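Local coordinates for hypothetical protein PH1819 (Pyrococcus horikoshii, PDB 2EEN) that is of unknown function but, as a member of the CYTH family, probably binds triphosphate-containing compounds and divalent metal ions inside a tunnel of antiparallel strands, at residues E3-G8 with E135-V140; V120-D125 with K155-L160; K74-L79 with F165-Y170. All coordinates share one frame; numbering follows the deposited sequence.

Contact 1 (E3-G8 with E135-V140)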
loop_
_atom_site.group_PDB
_atom_site.type_symbol
_atom_site.label_atom_id
_atom_site.label_comp_id
_atom_site.label_asym_id
_atom_site.label_seq_id
_atom_site.Cartn_x
_atom_site.Cartn_y
_atom_site.Cartn_z
ATOM N N GLU A 3 -9.189 0.873 -17.687
ATOM C CA GLU A 3 -8.729 2.129 -18.257
ATOM C C GLU A 3 -8.038 1.781 -19.564
ATOM O O GLU A 3 -6.915 1.275 -19.578
ATOM C CB GLU A 3 -7.744 2.826 -17.314
ATOM C CG GLU A 3 -7.310 4.204 -17.792
ATOM C CD GLU A 3 -6.351 4.882 -16.829
ATOM O OE1 GLU A 3 -6.002 4.268 -15.796
ATOM O OE2 GLU A 3 -5.947 6.031 -17.107
ATOM N N VAL A 4 -8.734 2.013 -20.665
ATOM C CA VAL A 4 -8.170 1.735 -21.971
ATOM C C VAL A 4 -7.162 2.826 -22.270
ATOM O O VAL A 4 -7.471 4.014 -22.172
ATOM C CB VAL A 4 -9.264 1.735 -23.046
ATOM C CG1 VAL A 4 -8.657 1.494 -24.416
ATOM C CG2 VAL A 4 -10.306 0.671 -22.712
ATOM N N GLU A 5 -5.948 2.433 -22.627
ATOM C CA GLU A 5 -4.930 3.419 -22.924
ATOM C C GLU A 5 -4.102 3.062 -24.142
ATOM O O GLU A 5 -3.734 1.900 -24.350
ATOM C CB GLU A 5 -4.011 3.613 -21.712
ATOM C CG GLU A 5 -2.874 4.603 -21.953
ATOM C CD GLU A 5 -2.180 5.033 -20.670
ATOM O OE1 GLU A 5 -2.777 5.818 -19.901
ATOM O OE2 GLU A 5 -1.040 4.583 -20.426
ATOM N N LEU A 6 -3.837 4.079 -24.949
ATOM C CA LEU A 6 -3.023 3.952 -26.147
ATOM C C LEU A 6 -1.950 5.020 -26.072
ATOM O O LEU A 6 -2.177 6.105 -25.536
ATOM C CB LEU A 6 -3.851 4.178 -27.414
ATOM C CG LEU A 6 -4.891 3.146 -27.824
ATOM C CD1 LEU A 6 -5.503 3.578 -29.151
ATOM C CD2 LEU A 6 -4.242 1.784 -27.960
ATOM N N LYS A 7 -0.781 4.714 -26.617
ATOM C CA LYS A 7 0.324 5.653 -26.613
ATOM C C LYS A 7 0.989 5.680 -27.974
ATOM O O LYS A 7 1.087 4.653 -28.648
ATOM C CB LYS A 7 1.351 5.255 -25.548
ATOM C CG LYS A 7 2.624 6.097 -25.557
ATOM C CD LYS A 7 3.452 5.888 -24.289
ATOM C CE LYS A 7 4.073 4.501 -24.221
ATOM N NZ LYS A 7 4.789 4.302 -22.919
ATOM N N GLY A 8 1.444 6.860 -28.370
ATOM C CA GLY A 8 2.127 7.010 -29.636
ATOM C C GLY A 8 3.306 7.946 -29.483
ATOM O O GLY A 8 3.374 8.722 -28.529
ATOM N N GLU A 135 -0.456 10.210 -25.106
ATOM C CA GLU A 135 -1.271 9.121 -24.616
ATOM C C GLU A 135 -2.716 9.559 -24.634
ATOM O O GLU A 135 -3.011 10.756 -24.617
ATOM C CB GLU A 135 -0.864 8.731 -23.191
ATOM C CG GLU A 135 0.434 7.931 -23.122
ATOM C CD GLU A 135 0.730 7.391 -21.730
ATOM O OE1 GLU A 135 -0.225 7.138 -20.966
ATOM O OE2 GLU A 135 1.921 7.197 -21.402
ATOM N N ILE A 136 -3.604 8.581 -24.715
ATOM C CA ILE A 136 -5.033 8.838 -24.689
ATOM C C ILE A 136 -5.658 7.716 -23.875
ATOM O O ILE A 136 -5.226 6.559 -23.945
ATOM C CB ILE A 136 -5.640 8.902 -26.113
ATOM C CG1 ILE A 136 -7.091 9.391 -26.022
ATOM C CG2 ILE A 136 -5.551 7.535 -26.797
ATOM C CD1 ILE A 136 -7.667 9.838 -27.360
ATOM N N GLU A 137 -6.662 8.057 -23.079
ATOM C CA GLU A 137 -7.311 7.066 -22.240
ATOM C C GLU A 137 -8.781 7.338 -22.011
ATOM O O GLU A 137 -9.244 8.479 -22.098
ATOM C CB GLU A 137 -6.626 7.006 -20.878
ATOM C CG GLU A 137 -6.553 8.366 -20.201
ATOM C CD GLU A 137 -6.471 8.270 -18.693
ATOM O OE1 GLU A 137 -7.520 8.035 -18.056
ATOM O OE2 GLU A 137 -5.361 8.428 -18.144
ATOM N N THR A 138 -9.503 6.267 -21.707
ATOM C CA THR A 138 -10.922 6.339 -21.408
ATOM C C THR A 138 -11.273 5.077 -20.639
ATOM O O THR A 138 -10.625 4.042 -20.808
ATOM C CB THR A 138 -11.780 6.412 -22.682
ATOM O OG1 THR A 138 -13.145 6.670 -22.316
ATOM C CG2 THR A 138 -11.706 5.097 -23.457
ATOM N N LEU A 139 -12.288 5.165 -19.789
ATOM C CA LEU A 139 -12.710 4.021 -18.994
ATOM C C LEU A 139 -13.852 3.261 -19.647
ATOM O O LEU A 139 -14.703 3.847 -20.315
ATOM C CB LEU A 139 -13.134 4.476 -17.596
ATOM C CG LEU A 139 -12.062 5.168 -16.752
ATOM C CD1 LEU A 139 -12.644 5.564 -15.406
ATOM C CD2 LEU A 139 -10.873 4.235 -16.568
ATOM N N VAL A 140 -13.850 1.944 -19.454
ATOM C CA VAL A 140 -14.888 1.068 -19.984
ATOM C C VAL A 140 -15.231 0.097 -18.863
ATOM O O VAL A 140 -14.379 -0.232 -18.042
ATOM C CB VAL A 140 -14.399 0.273 -21.213
ATOM C CG1 VAL A 140 -14.035 1.226 -22.337
ATOM C CG2 VAL A 140 -13.212 -0.591 -20.840
#
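The sequence Glu-x-Glu-x-Lys that marks the CYTH family is written here as E3, E5 and K7, alternate residues of strand 3-8, and it faces the acids E135 and E137 of the antiparallel neighbour 135-139. Two hydrogen-bonded pairs join the backbones. V4 N bonds to T138 O at 2.8 Å. The return bond, from T138 N to V4 O, measures 3.1 Å. L6 and I136 are linked in both directions at 3.0 Å, between L6 N and I136 O and between I136 N and L6 O. V4, L6, I136 and T138 turn one way, toward helix 146-160 or its flanks, with L6 CB lying 3.8 Å from I136 CG2; T138 OG1 is satisfied by G119 O. The opposite face carries the acids. E3 sends CG anti to its N (chi1 -175°) and extends until OE2 is 2.7 Å from E137 OE2, the two carboxylate planes standing 56° apart. E5 and E135 meet likewise, although their closest approach is doubtful in detail. L139 turns CD2 against the root of E3, alongside it, 3.4 Å from E3 CA. K7 runs beside E135, its CD 3.5 Å from E135 OE2, while NZ goes on to hydrogen-bond R168 O; an ionic attraction between K7 NZ and E135 OE2 is possible only at longer range. The example illustrates how alternation along a strand separates a mainly apolar face from one rich in charge, and so dense an array of carboxylates, with lysine alongside, is consistent with the metal- and triphosphate-binding interior of CYTH relatives.

Contact 2 (V120-D125 with K155-L160)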
loop_
_atom_site.group_PDB
_atom_site.type_symbol
_atom_site.label_atom_id
_atom_site.label_comp_id
_atom_site.label_asym_id
_atom_site.label_seq_id
_atom_site.Cartn_x
_atom_site.Cartn_y
_atom_site.Cartn_z
ATOM N N VAL A 120 -12.748 11.042 -21.874
ATOM C CA VAL A 120 -11.586 10.784 -22.728
ATOM C C VAL A 120 -10.584 11.916 -22.575
ATOM O O VAL A 120 -10.917 13.089 -22.781
ATOM C CB VAL A 120 -11.970 10.666 -24.204
ATOM C CG1 VAL A 120 -10.733 10.317 -25.026
ATOM C CG2 VAL A 120 -13.045 9.590 -24.380
ATOM N N THR A 121 -9.356 11.553 -22.217
ATOM C CA THR A 121 -8.305 12.530 -22.004
ATOM C C THR A 121 -7.042 12.203 -22.791
ATOM O O THR A 121 -6.694 11.041 -22.968
ATOM C CB THR A 121 -7.935 12.600 -20.502
ATOM O OG1 THR A 121 -9.116 12.870 -19.737
ATOM C CG2 THR A 121 -6.912 13.701 -20.247
ATOM N N ILE A 122 -6.366 13.245 -23.252
ATOM C CA ILE A 122 -5.117 13.093 -23.986
ATOM C C ILE A 122 -4.008 13.734 -23.172
ATOM O O ILE A 122 -4.207 14.775 -22.553
ATOM C CB ILE A 122 -5.185 13.798 -25.356
ATOM C CG1 ILE A 122 -5.734 12.832 -26.399
ATOM C CG2 ILE A 122 -3.798 14.317 -25.768
ATOM C CD1 ILE A 122 -6.012 13.495 -27.721
ATOM N N THR A 123 -2.833 13.117 -23.163
ATOM C CA THR A 123 -1.729 13.717 -22.441
ATOM C C THR A 123 -0.528 13.867 -23.350
ATOM O O THR A 123 -0.235 12.987 -24.162
ATOM C CB THR A 123 -1.332 12.886 -21.206
ATOM O OG1 THR A 123 -0.910 11.575 -21.610
ATOM C CG2 THR A 123 -2.514 12.766 -20.267
ATOM N N LEU A 124 0.140 15.007 -23.238
ATOM C CA LEU A 124 1.340 15.255 -24.022
ATOM C C LEU A 124 2.452 15.009 -23.020
ATOM O O LEU A 124 2.582 15.739 -22.039
ATOM C CB LEU A 124 1.384 16.696 -24.518
ATOM C CG LEU A 124 0.176 17.147 -25.338
ATOM C CD1 LEU A 124 0.460 18.534 -25.886
ATOM C CD2 LEU A 124 -0.102 16.152 -26.465
ATOM N N ASP A 125 3.237 13.965 -23.264
ATOM C CA ASP A 125 4.313 13.595 -22.353
ATOM C C ASP A 125 5.707 13.909 -22.865
ATOM O O ASP A 125 6.040 13.603 -24.000
ATOM C CB ASP A 125 4.267 12.093 -22.055
ATOM C CG ASP A 125 2.979 11.653 -21.396
ATOM O OD1 ASP A 125 2.199 12.513 -20.927
ATOM O OD2 ASP A 125 2.758 10.427 -21.338
ATOM N N LYS A 155 -8.342 6.162 -33.414
ATOM C CA LYS A 155 -8.795 7.095 -34.443
ATOM C C LYS A 155 -8.503 8.539 -34.050
ATOM O O LYS A 155 -8.023 9.330 -34.860
ATOM C CB LYS A 155 -10.294 6.925 -34.712
ATOM C CG LYS A 155 -10.836 7.900 -35.751
ATOM C CD LYS A 155 -12.258 7.552 -36.162
ATOM C CE LYS A 155 -12.662 8.324 -37.407
ATOM N NZ LYS A 155 -14.014 7.937 -37.893
ATOM N N ILE A 156 -8.783 8.885 -32.796
ATOM C CA ILE A 156 -8.533 10.238 -32.315
ATOM C C ILE A 156 -7.055 10.604 -32.447
ATOM O O ILE A 156 -6.718 11.686 -32.925
ATOM C CB ILE A 156 -8.976 10.388 -30.846
ATOM C CG1 ILE A 156 -10.502 10.288 -30.760
ATOM C CG2 ILE A 156 -8.506 11.719 -30.286
ATOM C CD1 ILE A 156 -11.023 10.168 -29.352
ATOM N N LEU A 157 -6.172 9.700 -32.034
ATOM C CA LEU A 157 -4.742 9.968 -32.132
ATOM C C LEU A 157 -4.252 10.055 -33.576
ATOM O O LEU A 157 -3.451 10.927 -33.909
ATOM C CB LEU A 157 -3.943 8.901 -31.381
ATOM C CG LEU A 157 -4.066 9.019 -29.863
ATOM C CD1 LEU A 157 -3.119 8.039 -29.196
ATOM C CD2 LEU A 157 -3.747 10.449 -29.441
ATOM N N ARG A 158 -4.737 9.164 -34.432
ATOM C CA ARG A 158 -4.312 9.196 -35.825
ATOM C C ARG A 158 -4.789 10.479 -36.495
ATOM O O ARG A 158 -4.106 11.029 -37.363
ATOM C CB ARG A 158 -4.818 7.956 -36.570
ATOM C CG ARG A 158 -3.996 6.714 -36.254
ATOM C CD ARG A 158 -4.342 5.532 -37.141
ATOM N NE ARG A 158 -3.328 4.493 -37.007
ATOM C CZ ARG A 158 -2.094 4.589 -37.498
ATOM N NH1 ARG A 158 -1.721 5.675 -38.165
ATOM N NH2 ARG A 158 -1.223 3.608 -37.302
ATOM N N GLU A 159 -5.946 10.979 -36.073
ATOM C CA GLU A 159 -6.468 12.212 -36.643
ATOM C C GLU A 159 -5.630 13.412 -36.212
ATOM O O GLU A 159 -5.724 14.490 -36.804
ATOM C CB GLU A 159 -7.923 12.417 -36.230
ATOM C CG GLU A 159 -8.877 11.426 -36.877
ATOM C CD GLU A 159 -9.194 11.703 -38.350
ATOM O OE1 GLU A 159 -8.721 12.706 -38.938
ATOM O OE2 GLU A 159 -9.971 10.904 -38.909
ATOM N N LEU A 160 -4.809 13.220 -35.183
ATOM C CA LEU A 160 -3.937 14.278 -34.684
ATOM C C LEU A 160 -2.552 14.199 -35.312
ATOM O O LEU A 160 -1.736 15.106 -35.154
ATOM C CB LEU A 160 -3.814 14.181 -33.168
ATOM C CG LEU A 160 -5.091 14.527 -32.404
ATOM C CD1 LEU A 160 -4.927 14.134 -30.941
ATOM C CD2 LEU A 160 -5.392 16.013 -32.550
#
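I122 drives its terminal methyl, CD1, into a group of three aliphatic side chains from helix 155-160, and three of the four side-chain contacts run through that one carbon. With L160 the meeting is tip to tip: the two side chains reach toward each other and their CD1 atoms stand 3.5 Å apart, tighter than usual for methyl groups. I156 is approached differently. Its side chain crosses that of I122 at a slant, and its CG2 branch, anti to the backbone N, comes within 4.0 Å of I122 CD1. The other branch of I156 turns along the strand, where its CD1 sits 4.3 Å from V120 CG1. L157 leaves the helix more to the flank, yet its end swings back until CD2 is 4.2 Å from I122 CD1. The extended shape of I122 beyond CG1 (chi2 172°) is what carries the methyl across to the helix, for the axes of the two segments lie 11.0 Å apart, with a crossing angle of -43°.

This is helix-on-sheet packing: strand 120-127 supplies V120 and I122 from the face covered by helix 146-160, and L160 and I122 also share V18 of helix 12-19, which places the seam between two helices on one sheet. T121, T123 and D125 point to the other face of the strand. There D125 OD2 forms a salt bridge with R111, and T123 OG1 gives D125 OD1 a weak hydrogen bond.

Since only methyl groups meet between strand and helix, cohesion comes from dispersion and the exclusion of water; its precision lies in shape, with one isoleucine methyl fitted among three partners, while the salt bridge and hydrogen bonds of D125 lie on the reverse side of the strand.

Contact 3 (K74-L79 with F165-Y170)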
loop_
_atom_site.group_PDB
_atom_site.type_symbol
_atom_site.label_atom_id
_atom_site.label_comp_id
_atom_site.label_asym_id
_atom_site.label_seq_id
_atom_site.Cartn_x
_atom_site.Cartn_y
_atom_site.Cartn_z
ATOM N N LYS A 74 -3.975 -4.890 -28.921
ATOM C CA LYS A 74 -3.970 -3.599 -29.601
ATOM C C LYS A 74 -3.779 -2.384 -28.701
ATOM O O LYS A 74 -3.798 -1.252 -29.187
ATOM C CB LYS A 74 -5.266 -3.419 -30.394
ATOM C CG LYS A 74 -5.311 -4.152 -31.728
ATOM C CD LYS A 74 -5.489 -5.647 -31.562
ATOM C CE LYS A 74 -5.819 -6.296 -32.897
ATOM N NZ LYS A 74 -4.833 -5.922 -33.949
ATOM N N SER A 75 -3.603 -2.601 -27.402
ATOM C CA SER A 75 -3.423 -1.468 -26.504
ATOM C C SER A 75 -2.611 -1.839 -25.255
ATOM O O SER A 75 -2.139 -2.952 -25.086
ATOM C CB SER A 75 -4.806 -0.945 -26.106
ATOM O OG SER A 75 -5.412 -1.865 -25.200
ATOM N N LYS A 76 -2.425 -0.831 -24.387
ATOM C CA LYS A 76 -1.698 -1.059 -23.142
ATOM C C LYS A 76 -2.663 -1.286 -21.969
ATOM O O LYS A 76 -2.300 -1.208 -20.804
ATOM C CB LYS A 76 -0.854 0.187 -22.859
ATOM C CG LYS A 76 0.142 0.508 -23.979
ATOM C CD LYS A 76 0.813 1.871 -23.779
ATOM C CE LYS A 76 1.412 2.032 -22.377
ATOM N NZ LYS A 76 1.992 3.365 -22.247
ATOM N N THR A 77 -3.944 -1.530 -22.315
ATOM C CA THR A 77 -4.964 -1.705 -21.284
ATOM C C THR A 77 -4.632 -2.855 -20.342
ATOM O O THR A 77 -4.288 -3.952 -20.763
ATOM C CB THR A 77 -6.300 -2.004 -21.961
ATOM O OG1 THR A 77 -6.653 -0.924 -22.830
ATOM C CG2 THR A 77 -7.389 -2.165 -20.900
ATOM N N ARG A 78 -4.765 -2.579 -19.054
ATOM C CA ARG A 78 -4.482 -3.582 -18.045
ATOM C C ARG A 78 -5.237 -3.267 -16.772
ATOM O O ARG A 78 -5.697 -2.143 -16.567
ATOM C CB ARG A 78 -2.987 -3.601 -17.753
ATOM C CG ARG A 78 -2.470 -2.285 -17.209
ATOM C CD ARG A 78 -1.067 -2.021 -17.717
ATOM N NE ARG A 78 -0.230 -3.195 -17.538
ATOM C CZ ARG A 78 0.933 -3.382 -18.149
ATOM N NH1 ARG A 78 1.402 -2.462 -18.980
ATOM N NH2 ARG A 78 1.618 -4.498 -17.939
ATOM N N LEU A 79 -5.370 -4.270 -15.919
ATOM C CA LEU A 79 -6.040 -4.083 -14.652
ATOM C C LEU A 79 -5.114 -3.223 -13.802
ATOM O O LEU A 79 -3.889 -3.340 -13.878
ATOM C CB LEU A 79 -6.281 -5.440 -13.991
ATOM C CG LEU A 79 -6.697 -5.495 -12.520
ATOM C CD1 LEU A 79 -7.354 -6.834 -12.242
ATOM C CD2 LEU A 79 -5.483 -5.290 -11.621
ATOM N N PHE A 165 2.533 3.804 -32.878
ATOM C CA PHE A 165 1.989 3.473 -31.575
ATOM C C PHE A 165 2.974 2.620 -30.794
ATOM O O PHE A 165 3.840 1.957 -31.374
ATOM C CB PHE A 165 0.653 2.758 -31.752
ATOM C CG PHE A 165 -0.452 3.671 -32.189
ATOM C CD1 PHE A 165 -0.674 3.921 -33.538
ATOM C CD2 PHE A 165 -1.227 4.339 -31.249
ATOM C CE1 PHE A 165 -1.652 4.829 -33.946
ATOM C CE2 PHE A 165 -2.207 5.247 -31.644
ATOM C CZ PHE A 165 -2.418 5.494 -32.994
ATOM N N GLU A 166 2.838 2.637 -29.474
ATOM C CA GLU A 166 3.761 1.891 -28.613
ATOM C C GLU A 166 3.042 1.277 -27.402
ATOM O O GLU A 166 2.454 1.956 -26.571
ATOM C CB GLU A 166 4.853 2.853 -28.131
ATOM C CG GLU A 166 5.851 2.178 -27.192
ATOM C CD GLU A 166 6.660 1.163 -27.972
ATOM O OE1 GLU A 166 7.475 1.555 -28.782
ATOM O OE2 GLU A 166 6.489 -0.027 -27.731
ATOM N N ARG A 167 3.072 -0.074 -27.341
ATOM C CA ARG A 167 2.465 -0.752 -26.198
ATOM C C ARG A 167 3.461 -0.909 -25.047
ATOM O O ARG A 167 3.116 -1.280 -23.929
ATOM C CB ARG A 167 2.031 -2.151 -26.654
ATOM C CG ARG A 167 0.727 -2.174 -27.448
ATOM C CD ARG A 167 0.268 -3.606 -27.737
ATOM N NE ARG A 167 0.022 -4.303 -26.478
ATOM C CZ ARG A 167 -0.101 -5.651 -26.478
ATOM N NH1 ARG A 167 0.010 -6.342 -27.600
ATOM N NH2 ARG A 167 -0.349 -6.280 -25.325
ATOM N N ARG A 168 4.751 -0.702 -25.362
ATOM C CA ARG A 168 5.751 -0.787 -24.310
ATOM C C ARG A 168 5.688 0.449 -23.418
ATOM O O ARG A 168 5.536 1.571 -23.876
ATOM C CB ARG A 168 7.140 -0.871 -24.950
ATOM C CG ARG A 168 7.491 -2.258 -25.489
ATOM C CD ARG A 168 8.829 -2.252 -26.237
ATOM N NE ARG A 168 8.802 -1.223 -27.272
ATOM C CZ ARG A 168 9.908 -1.005 -28.024
ATOM N NH1 ARG A 168 11.011 -1.709 -27.834
ATOM N NH2 ARG A 168 9.864 -0.070 -28.976
ATOM N N SER A 169 5.801 0.196 -22.125
ATOM C CA SER A 169 5.767 1.248 -21.128
ATOM C C SER A 169 7.053 2.050 -21.203
ATOM O O SER A 169 8.060 1.590 -21.759
ATOM C CB SER A 169 5.653 0.633 -19.740
ATOM O OG SER A 169 6.768 -0.207 -19.483
ATOM N N TYR A 170 7.026 3.250 -20.640
ATOM C CA TYR A 170 8.225 4.071 -20.629
ATOM C C TYR A 170 9.312 3.303 -19.890
ATOM O O TYR A 170 10.483 3.357 -20.264
ATOM C CB TYR A 170 7.966 5.400 -19.925
ATOM C CG TYR A 170 6.984 6.282 -20.651
ATOM C CD1 TYR A 170 7.112 6.517 -22.022
ATOM C CD2 TYR A 170 5.937 6.897 -19.970
ATOM C CE1 TYR A 170 6.221 7.339 -22.694
ATOM C CE2 TYR A 170 5.042 7.724 -20.634
ATOM C CZ TYR A 170 5.187 7.940 -21.991
ATOM O OH TYR A 170 4.297 8.751 -22.642
HETATM O O HOH W 1 3.669 3.892 -20.072
#
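K76 lays the carbons of its side chain, rather than its ammonium, against the backbone of E166 and R167. Its CD lies 3.2 Å from E166 O, and its CG rests 3.5 Å from R167 CA. A bend at chi3 (51°) then turns the end of the chain past the R167 carbonyl, and NZ gives a hydrogen bond of 2.8 Å to a water that also takes a weak one from Y170 N. NZ stands above the face of the Y170 ring, 11° off the normal, but at 5.6 Å from the centroid the cation-pi attraction is at most weak. The like charge of K7 NZ lies close by, with the acid E5 as a weak, long-range ionic partner.

R167 reaches the other way, from 165-170 to the backbone of S75. Bent at chi3, it passes CG and CD alongside the S75 carbonyl and puts NE 2.9 Å from S75 O, an approach oblique to the guanidinium plane. Replacing R167 by an alanine removes the chain beyond CB, which would probably leave the S75 carbonyl without its close polar neighbour and open a gap beside K70 and E73.

In the CYTH fold this is where the loop leading into strand 78-85 meets the loop ahead of helix 170-176, both beside strand 3-9. Each loop also has bonds of its own. S75 OG, also bonded to D72, accepts from T77 N in an ST turn, while S169 is the N-cap of the following helix. R168 grips E166 side-on with two nitrogens: NE meets OE2 at 2.6 Å from above the carboxylate plane, whereas NH2 reaches OE1 at 2.9 Å on the syn side. A further bond from R168 N uses the anti lone pair of OE2, and R168 NH1 continues to E176.

Contact 1 lies between the others, its centre about 9 Å from the centre of each, while contacts 2 and 3 are about 14 Å apart. Along the chain contact 1 crosses both others, and contact 2 is nested within contact 3. Strands 3-9, 131-139 and 120-127 are successive neighbours in one antiparallel sheet whose outermost strands in this chain are 3-9 and 78-85; contact 3 sits at the entry to 78-85, next to 3-9. I136 packs on L157, and D125 OD2 lies 2.6 Å from Y170 OH. Contact 2 packs helix 146-160 on the sheet, whereas the acid face of contact 1 and the K76 side of contact 3 look to the charged side, consistent with a CYTH tunnel.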